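Local coordinates for protein cell division inhibitor SulA (Pseudomonas aeruginosa, PDB 1OFU) that probably inhibits cell division in the SOS response by binding FtsZ and blocking its polymerization into the Z ring, at residues D[4-9]-D[97-102]; D[77-82]-D[111-116]; D[70-75]-D[89-94]. All blocks are in the same frame, centred on the assembly; numbering follows the deposited sequence.

Contact 1 of 3, residues D[4-9]-D[97-102]; sequences FSELSL and AARKQL
Helix 96-109 covers the start of strand 4-10, an edge strand of this chain's parallel sheet, which runs on into a second SulA subunit, and helix and strand meet where Phe-4 and Glu-6 face Arg-99 and Leu-102. At 9.0 Å between the axes of the short segments, side chains do all the bridging. Phe-4 holds CG anti to its backbone N (chi1 175°), and this carries the ring out toward the helix. Over one face of the ring lies the aliphatic part of Arg-99, a CH-pi contact with Arg-99 CG 4.0 Å from the Phe-4 ring centroid. Nearby, Leu-102 CD1 reaches Phe-4 CE1 at 3.5 Å. The Arg-99 chain then runs on, extended from CG to NE, with NE 3.4 Å from Phe-4 CE2. Its guanidinium is turned well away from the ring plane, so this is not a flat stack.

Beyond the ring, Arg-99 NH1 makes a salt bridge to Glu-6 OE1 at 2.7 Å, with a rather bent N-H...O angle of 144°. OE1 lies in the guanidinium plane, while NH1 meets it on the syn side, tilted out of the carboxylate plane; the two groups stand almost perpendicular, 89° apart, which rules out a flat two-pronged pairing. Glu-6 OE1 also forms a salt bridge to Arg-117, and OE2 accepts from Asn-115 ND2, while Arg-99 NH2 is held by Leu-94 O. With both oxygens engaged and two arginines alongside, the buried Glu-6 carboxylate is probably kept ionised, and the methylenes of Arg-99 serve as apolar cover for Phe-4.

Contact 2 of 3, residues D[77-82]-D[111-116]; sequences EALRLG and AQSLNI
Leu-79, near the C-terminal end of helix 68-80, comes over the entry to strand 112-118 at Ala-111, their CA atoms, 6.3 Å apart, being the nearest pair across the two segments. This is helix-on-sheet packing in a parallel alpha/beta fold, with the strand running between strands 4-10 and 84-89. After Leu-81 the chain leaves helical geometry at Gly-82, whose phi is positive (62°), and the N of Gly-82 binds the O of Leu-79 at 2.9 Å. From there the chain turns toward strand 84-89.

Across the contact a single side chain does nearly everything. Leu-79 places CG beside its backbone N, anti to its carbonyl carbon (chi1 -74°), and both of its methyls meet Ser-113 CB, with CD1 at 3.8 Å. CD2 also reaches back toward the start of the strand, where it lies 4.4 Å from Ala-111 CB, whose methyl points at the helix. Val-87 of strand 84-89, together with Leu-102, Ala-105 and Ala-106 of helix 96-109, packs against the same leucine, so Leu-79 is wedged between the sheet and the neighbouring helix. The CB of Gln-112 points away from helix 68-80, and its amide is bonded to Ala-3 N and Pro-1 O.

The helix end has a second role: residues 78-83 belong to the FtsZ-binding region. Leu-81 packs on a basic side chain of another protein's chain, while Glu-77 is paired within the helix to Arg-80. Leu-79 lies within this region, on the side of the helix that packs on the sheet, its CD2 methyl coming within 3.5 Å of the backbone oxygen of Gln-112.

Contact 3 of 3, residues D[70-75]-D[89-94]; sequences AALALS and SWLEPL
Ser-89, at the end of strand 84-89, touches Ser-75 of helix 68-80 and opens the connection that leads on to helix 96-109. The two hydroxyls meet across the contact, Ser-89 OG lying at hydrogen-bonding distance, 2.9 Å, from Ser-75 OG, though another acceptor is within reach of the Ser-89 proton. Ser-75 is itself tied to the helix: with OG beside its own backbone N (chi1 -63°), it reaches back one turn and donates to Ala-71 O at 2.7 Å. That oxygen also takes the regular helical bond from Ser-75 N, and the two donors approach from opposite faces of the carbonyl plane, OG standing 37° out of it.

Trp-90 packs instead on Leu-38, Pro-41, Pro-42 and Leu-45. Leu-91 comes back to the helix and forks over it. Its CD2 methyl sits 3.8 Å from Ala-71 CB, while CD1 fits against Leu-72, 3.8 Å from Leu-72 CA and 3.9 Å from Leu-72 CG; the two leucine side chains cross at about a right angle. Leu-91 O, for its part, accepts from Asn-115 ND2. The peptide between Glu-92 and Pro-93 is cis, and past it Leu-94 packs on Leu-102 of helix 96-109.

The chemistry is therefore split in two. Ser-75 OG donates to Ala-71 O and lies close enough to Ser-89 OG to accept its proton, which would pair two buried hydroxyls at the strand end, and two residues further on apolar contact through Leu-91 holds the irregular loop to the helix.

In the fold
Along the chain the six segments come in the order 4-9, 70-75, 77-82, 89-94, 97-102 and 111-116, so contact 3 is nested inside the loop closed by contact 1, while contact 2 crosses both. The centres are close together: about 10 Å between contacts 1 and 2, 9 Å between 1 and 3, and 11 Å between 2 and 3. Contacts 2 and 3 share helix 68-80; contacts 1 and 2 reach the neighbouring strands 4-10 and 112-118. Together they pack helices 68-80 and 96-109 onto the parallel sheet. That sheet continues through strand 4-10 into a second SulA subunit, while the C-terminal end of helix 68-80 belongs to one of the FtsZ-binding regions.

Contact 1 of 3, residues D[4-9]-D[97-102]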
loop_
_atom_site.group_PDB
_atom_site.type_symbol
_atom_site.label_atom_id
_atom_site.label_comp_id
_atom_site.label_asym_id
_atom_site.label_seq_id
_atom_site.Cartn_x
_atom_site.Cartn_y
_atom_site.Cartn_z
ATOM N N PHE D 4 20.717 -0.643 -6.798
ATOM C CA PHE D 4 20.459 -1.831 -6.002
ATOM C C PHE D 4 20.031 -1.459 -4.587
ATOM O O PHE D 4 20.625 -0.590 -3.954
ATOM C CB PHE D 4 21.721 -2.694 -5.929
ATOM C CG PHE D 4 21.595 -3.893 -5.028
ATOM C CD1 PHE D 4 21.074 -5.092 -5.507
ATOM C CD2 PHE D 4 21.995 -3.822 -3.694
ATOM C CE1 PHE D 4 20.956 -6.209 -4.675
ATOM C CE2 PHE D 4 21.881 -4.932 -2.847
ATOM C CZ PHE D 4 21.362 -6.127 -3.340
ATOM N N SER D 5 18.993 -2.129 -4.105
ATOM C CA SER D 5 18.488 -1.927 -2.760
ATOM C C SER D 5 18.276 -3.321 -2.195
ATOM O O SER D 5 18.191 -4.305 -2.940
ATOM C CB SER D 5 17.156 -1.183 -2.781
ATOM O OG SER D 5 17.275 0.075 -3.418
ATOM N N GLU D 6 18.212 -3.421 -0.877
ATOM C CA GLU D 6 17.987 -4.712 -0.267
ATOM C C GLU D 6 17.079 -4.553 0.930
ATOM O O GLU D 6 17.260 -3.649 1.751
ATOM C CB GLU D 6 19.298 -5.368 0.154
ATOM C CG GLU D 6 19.091 -6.741 0.775
ATOM C CD GLU D 6 20.391 -7.493 0.985
ATOM O OE1 GLU D 6 21.220 -7.041 1.800
ATOM O OE2 GLU D 6 20.582 -8.540 0.329
ATOM N N LEU D 7 16.083 -5.426 0.999
ATOM C CA LEU D 7 15.130 -5.405 2.086
ATOM C C LEU D 7 15.213 -6.713 2.845
ATOM O O LEU D 7 15.137 -7.800 2.256
ATOM C CB LEU D 7 13.719 -5.190 1.539
ATOM C CG LEU D 7 12.605 -5.160 2.590
ATOM C CD1 LEU D 7 11.457 -4.317 2.088
ATOM C CD2 LEU D 7 12.145 -6.565 2.899
ATOM N N SER D 8 15.391 -6.608 4.156
ATOM C CA SER D 8 15.475 -7.787 4.998
ATOM C C SER D 8 14.352 -7.746 6.019
ATOM O O SER D 8 14.057 -6.698 6.589
ATOM C CB SER D 8 16.819 -7.822 5.710
ATOM O OG SER D 8 17.868 -7.613 4.784
ATOM N N LEU D 9 13.716 -8.890 6.229
ATOM C CA LEU D 9 12.625 -8.999 7.181
ATOM C C LEU D 9 12.929 -10.159 8.112
ATOM O O LEU D 9 13.198 -11.276 7.660
ATOM C CB LEU D 9 11.309 -9.257 6.456
ATOM C CG LEU D 9 10.714 -8.104 5.649
ATOM C CD1 LEU D 9 9.599 -8.633 4.759
ATOM C CD2 LEU D 9 10.185 -7.032 6.599
ATOM N N ALA D 97 30.185 -8.676 -5.093
ATOM C CA ALA D 97 30.325 -8.811 -6.541
ATOM C C ALA D 97 28.941 -8.955 -7.172
ATOM O O ALA D 97 28.595 -8.234 -8.111
ATOM C CB ALA D 97 31.178 -10.026 -6.874
ATOM N N ALA D 98 28.153 -9.891 -6.648
ATOM C CA ALA D 98 26.802 -10.125 -7.146
ATOM C C ALA D 98 25.990 -8.832 -7.089
ATOM O O ALA D 98 25.243 -8.520 -8.019
ATOM C CB ALA D 98 26.124 -11.213 -6.323
ATOM N N ARG D 99 26.141 -8.082 -6.000
ATOM C CA ARG D 99 25.429 -6.814 -5.837
ATOM C C ARG D 99 25.850 -5.829 -6.918
ATOM O O ARG D 99 25.032 -5.067 -7.439
ATOM C CB ARG D 99 25.718 -6.193 -4.468
ATOM C CG ARG D 99 24.971 -6.810 -3.311
ATOM C CD ARG D 99 25.133 -5.956 -2.059
ATOM N NE ARG D 99 24.253 -6.392 -0.976
ATOM C CZ ARG D 99 24.343 -7.569 -0.368
ATOM N NH1 ARG D 99 23.499 -7.884 0.604
ATOM N NH2 ARG D 99 25.284 -8.431 -0.727
ATOM N N LYS D 100 27.138 -5.834 -7.238
ATOM C CA LYS D 100 27.656 -4.941 -8.263
ATOM C C LYS D 100 27.076 -5.360 -9.610
ATOM O O LYS D 100 26.641 -4.521 -10.404
ATOM C CB LYS D 100 29.184 -5.011 -8.303
ATOM C CG LYS D 100 29.827 -3.966 -9.207
ATOM C CD LYS D 100 29.507 -2.549 -8.743
ATOM C CE LYS D 100 30.172 -1.511 -9.636
ATOM N NZ LYS D 100 29.904 -0.123 -9.166
ATOM N N GLN D 101 27.067 -6.669 -9.854
ATOM C CA GLN D 101 26.534 -7.230 -11.093
ATOM C C GLN D 101 25.074 -6.806 -11.251
ATOM O O GLN D 101 24.667 -6.344 -12.317
ATOM C CB GLN D 101 26.626 -8.758 -11.058
ATOM C CG GLN D 101 26.632 -9.417 -12.427
ATOM C CD GLN D 101 26.598 -10.935 -12.354
ATOM O OE1 GLN D 101 27.289 -11.546 -11.537
ATOM N NE2 GLN D 101 25.803 -11.553 -13.223
ATOM N N LEU D 102 24.292 -6.960 -10.182
ATOM C CA LEU D 102 22.881 -6.586 -10.201
ATOM C C LEU D 102 22.737 -5.090 -10.428
ATOM O O LEU D 102 21.855 -4.639 -11.156
ATOM C CB LEU D 102 22.199 -6.965 -8.878
ATOM C CG LEU D 102 21.968 -8.450 -8.597
ATOM C CD1 LEU D 102 21.315 -8.635 -7.233
ATOM C CD2 LEU D 102 21.089 -9.034 -9.690
#

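Contact 2 of 3, residues D[77-82]-D[111-116]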
loop_
_atom_site.group_PDB
_atom_site.type_symbol
_atom_site.label_atom_id
_atom_site.label_comp_id
_atom_site.label_asym_id
_atom_site.label_seq_id
_atom_site.Cartn_x
_atom_site.Cartn_y
_atom_site.Cartn_z
ATOM N N GLU D 77 19.756 -10.504 -16.089
ATOM C CA GLU D 77 19.243 -10.514 -17.449
ATOM C C GLU D 77 17.944 -9.722 -17.569
ATOM O O GLU D 77 17.804 -8.878 -18.456
ATOM C CB GLU D 77 19.027 -11.956 -17.912
ATOM C CG GLU D 77 19.061 -12.112 -19.412
ATOM C CD GLU D 77 20.365 -11.616 -20.012
ATOM O OE1 GLU D 77 21.427 -12.163 -19.650
ATOM O OE2 GLU D 77 20.328 -10.679 -20.841
ATOM N N ALA D 78 16.996 -9.993 -16.673
ATOM C CA ALA D 78 15.712 -9.298 -16.680
ATOM C C ALA D 78 15.907 -7.797 -16.457
ATOM O O ALA D 78 15.170 -6.977 -17.004
ATOM C CB ALA D 78 14.794 -9.883 -15.602
ATOM N N LEU D 79 16.893 -7.436 -15.639
ATOM C CA LEU D 79 17.180 -6.025 -15.377
ATOM C C LEU D 79 17.767 -5.430 -16.647
ATOM O O LEU D 79 17.328 -4.392 -17.140
ATOM C CB LEU D 79 18.198 -5.889 -14.241
ATOM C CG LEU D 79 17.692 -6.162 -12.823
ATOM C CD1 LEU D 79 18.851 -6.549 -11.923
ATOM C CD2 LEU D 79 16.980 -4.932 -12.299
ATOM N N ARG D 80 18.773 -6.125 -17.163
ATOM C CA ARG D 80 19.494 -5.747 -18.371
ATOM C C ARG D 80 18.553 -5.439 -19.541
ATOM O O ARG D 80 18.674 -4.399 -20.186
ATOM C CB ARG D 80 20.432 -6.896 -18.730
ATOM C CG ARG D 80 21.505 -6.609 -19.741
ATOM C CD ARG D 80 22.433 -7.808 -19.773
ATOM N NE ARG D 80 22.994 -8.060 -18.446
ATOM C CZ ARG D 80 23.321 -9.263 -17.983
ATOM N NH1 ARG D 80 23.830 -9.390 -16.763
ATOM N NH2 ARG D 80 23.126 -10.341 -18.730
ATOM N N LEU D 81 17.619 -6.353 -19.799
ATOM C CA LEU D 81 16.654 -6.209 -20.889
ATOM C C LEU D 81 15.793 -4.963 -20.745
ATOM O O LEU D 81 15.167 -4.517 -21.708
ATOM C CB LEU D 81 15.761 -7.453 -20.964
ATOM C CG LEU D 81 16.302 -8.701 -21.670
ATOM C CD1 LEU D 81 17.771 -8.902 -21.381
ATOM C CD2 LEU D 81 15.497 -9.899 -21.219
ATOM N N GLY D 82 15.749 -4.420 -19.533
ATOM C CA GLY D 82 14.986 -3.208 -19.280
ATOM C C GLY D 82 13.491 -3.251 -19.512
ATOM O O GLY D 82 12.873 -2.225 -19.809
ATOM N N ALA D 111 16.374 0.422 -14.628
ATOM C CA ALA D 111 15.420 -0.201 -13.718
ATOM C C ALA D 111 15.976 -0.349 -12.305
ATOM O O ALA D 111 17.149 -0.070 -12.052
ATOM C CB ALA D 111 15.023 -1.559 -14.264
ATOM N N GLN D 112 15.127 -0.812 -11.392
ATOM C CA GLN D 112 15.527 -0.996 -10.004
ATOM C C GLN D 112 15.720 -2.454 -9.632
ATOM O O GLN D 112 14.890 -3.305 -9.944
ATOM C CB GLN D 112 14.485 -0.385 -9.063
ATOM C CG GLN D 112 14.394 1.133 -9.095
ATOM C CD GLN D 112 15.727 1.809 -8.814
ATOM O OE1 GLN D 112 16.543 1.312 -8.031
ATOM N NE2 GLN D 112 15.946 2.956 -9.443
ATOM N N SER D 113 16.831 -2.742 -8.970
ATOM C CA SER D 113 17.103 -4.098 -8.522
ATOM C C SER D 113 16.801 -4.122 -7.018
ATOM O O SER D 113 17.343 -3.320 -6.254
ATOM C CB SER D 113 18.565 -4.462 -8.778
ATOM O OG SER D 113 18.897 -5.685 -8.148
ATOM N N LEU D 114 15.919 -5.024 -6.602
ATOM C CA LEU D 114 15.553 -5.138 -5.197
ATOM C C LEU D 114 15.712 -6.572 -4.732
ATOM O O LEU D 114 15.065 -7.481 -5.258
ATOM C CB LEU D 114 14.101 -4.688 -4.980
ATOM C CG LEU D 114 13.492 -4.898 -3.581
ATOM C CD1 LEU D 114 14.229 -4.048 -2.547
ATOM C CD2 LEU D 114 12.014 -4.526 -3.607
ATOM N N ASN D 115 16.586 -6.784 -3.754
ATOM C CA ASN D 115 16.770 -8.119 -3.232
ATOM C C ASN D 115 16.078 -8.191 -1.887
ATOM O O ASN D 115 16.145 -7.250 -1.089
ATOM C CB ASN D 115 18.244 -8.466 -3.060
ATOM C CG ASN D 115 18.454 -9.951 -2.849
ATOM O OD1 ASN D 115 18.043 -10.760 -3.677
ATOM N ND2 ASN D 115 19.086 -10.321 -1.737
ATOM N N ILE D 116 15.409 -9.310 -1.644
ATOM C CA ILE D 116 14.695 -9.509 -0.403
ATOM C C ILE D 116 15.229 -10.726 0.332
ATOM O O ILE D 116 15.503 -11.761 -0.270
ATOM C CB ILE D 116 13.179 -9.650 -0.681
ATOM C CG1 ILE D 116 12.671 -8.326 -1.264
ATOM C CG2 ILE D 116 12.420 -10.036 0.604
ATOM C CD1 ILE D 116 11.213 -8.325 -1.643
#

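Contact 3 of 3, residues D[70-75]-D[89-94]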
loop_
_atom_site.group_PDB
_atom_site.type_symbol
_atom_site.label_atom_id
_atom_site.label_comp_id
_atom_site.label_asym_id
_atom_site.label_seq_id
_atom_site.Cartn_x
_atom_site.Cartn_y
_atom_site.Cartn_z
ATOM N N ALA D 70 21.563 -19.518 -10.742
ATOM C CA ALA D 70 20.678 -19.321 -11.888
ATOM C C ALA D 70 19.775 -18.106 -11.673
ATOM O O ALA D 70 19.521 -17.330 -12.594
ATOM C CB ALA D 70 19.832 -20.569 -12.119
ATOM N N ALA D 71 19.291 -17.942 -10.449
ATOM C CA ALA D 71 18.430 -16.810 -10.133
ATOM C C ALA D 71 19.208 -15.506 -10.295
ATOM O O ALA D 71 18.665 -14.500 -10.746
ATOM C CB ALA D 71 17.902 -16.942 -8.709
ATOM N N LEU D 72 20.488 -15.535 -9.935
ATOM C CA LEU D 72 21.341 -14.352 -10.036
ATOM C C LEU D 72 21.521 -13.953 -11.500
ATOM O O LEU D 72 21.414 -12.776 -11.855
ATOM C CB LEU D 72 22.713 -14.634 -9.413
ATOM C CG LEU D 72 23.553 -13.461 -8.895
ATOM C CD1 LEU D 72 25.005 -13.903 -8.849
ATOM C CD2 LEU D 72 23.414 -12.241 -9.781
ATOM N N ALA D 73 21.800 -14.936 -12.352
ATOM C CA ALA D 73 21.983 -14.654 -13.772
ATOM C C ALA D 73 20.656 -14.215 -14.378
ATOM O O ALA D 73 20.610 -13.285 -15.185
ATOM C CB ALA D 73 22.516 -15.894 -14.494
ATOM N N LEU D 74 19.572 -14.881 -13.986
ATOM C CA LEU D 74 18.257 -14.525 -14.512
ATOM C C LEU D 74 17.879 -13.111 -14.064
ATOM O O LEU D 74 17.294 -12.353 -14.835
ATOM C CB LEU D 74 17.192 -15.520 -14.033
ATOM C CG LEU D 74 16.032 -15.779 -15.007
ATOM C CD1 LEU D 74 14.955 -16.593 -14.314
ATOM C CD2 LEU D 74 15.451 -14.473 -15.504
ATOM N N SER D 75 18.215 -12.753 -12.823
ATOM C CA SER D 75 17.901 -11.418 -12.310
ATOM C C SER D 75 18.608 -10.326 -13.110
ATOM O O SER D 75 17.989 -9.342 -13.515
ATOM C CB SER D 75 18.289 -11.296 -10.833
ATOM O OG SER D 75 17.548 -12.196 -10.026
ATOM N N SER D 89 14.657 -9.971 -6.419
ATOM C CA SER D 89 15.399 -11.199 -6.185
ATOM C C SER D 89 15.256 -11.605 -4.731
ATOM O O SER D 89 14.928 -10.780 -3.870
ATOM C CB SER D 89 16.885 -10.981 -6.489
ATOM O OG SER D 89 17.063 -10.385 -7.759
ATOM N N TRP D 90 15.501 -12.880 -4.469
ATOM C CA TRP D 90 15.446 -13.429 -3.119
ATOM C C TRP D 90 16.741 -14.202 -2.948
ATOM O O TRP D 90 16.735 -15.400 -2.682
ATOM C CB TRP D 90 14.246 -14.367 -2.960
ATOM C CG TRP D 90 12.985 -13.659 -2.588
ATOM C CD1 TRP D 90 12.506 -13.426 -1.324
ATOM C CD2 TRP D 90 12.054 -13.049 -3.487
ATOM N NE1 TRP D 90 11.332 -12.707 -1.385
ATOM C CE2 TRP D 90 11.033 -12.463 -2.700
ATOM C CE3 TRP D 90 11.983 -12.942 -4.882
ATOM C CZ2 TRP D 90 9.953 -11.780 -3.265
ATOM C CZ3 TRP D 90 10.909 -12.264 -5.443
ATOM C CH2 TRP D 90 9.907 -11.692 -4.635
ATOM N N LEU D 91 17.853 -13.495 -3.115
ATOM C CA LEU D 91 19.178 -14.095 -3.012
ATOM C C LEU D 91 19.876 -13.931 -1.659
ATOM O O LEU D 91 19.943 -12.841 -1.101
ATOM C CB LEU D 91 20.068 -13.529 -4.118
ATOM C CG LEU D 91 19.579 -13.821 -5.538
ATOM C CD1 LEU D 91 20.410 -13.047 -6.555
ATOM C CD2 LEU D 91 19.653 -15.318 -5.795
ATOM N N GLU D 92 20.396 -15.039 -1.147
ATOM C CA GLU D 92 21.117 -15.061 0.115
ATOM C C GLU D 92 21.840 -16.401 0.208
ATOM O O GLU D 92 21.214 -17.463 0.171
ATOM C CB GLU D 92 20.157 -14.882 1.297
ATOM C CG GLU D 92 19.080 -15.948 1.412
ATOM C CD GLU D 92 18.045 -15.623 2.478
ATOM O OE1 GLU D 92 17.382 -14.569 2.361
ATOM O OE2 GLU D 92 17.890 -16.419 3.429
ATOM N N PRO D 93 23.176 -16.370 0.325
ATOM C CA PRO D 93 24.003 -15.159 0.374
ATOM C C PRO D 93 24.089 -14.394 -0.942
ATOM O O PRO D 93 23.811 -14.930 -2.019
ATOM C CB PRO D 93 25.376 -15.688 0.794
ATOM C CG PRO D 93 25.065 -16.993 1.480
ATOM C CD PRO D 93 23.992 -17.562 0.599
ATOM N N LEU D 94 24.483 -13.130 -0.832
ATOM C CA LEU D 94 24.658 -12.264 -1.982
ATOM C C LEU D 94 25.977 -11.540 -1.734
ATOM O O LEU D 94 26.105 -10.788 -0.769
ATOM C CB LEU D 94 23.507 -11.262 -2.085
ATOM C CG LEU D 94 23.453 -10.472 -3.395
ATOM C CD1 LEU D 94 23.257 -11.436 -4.553
ATOM C CD2 LEU D 94 22.317 -9.468 -3.354
#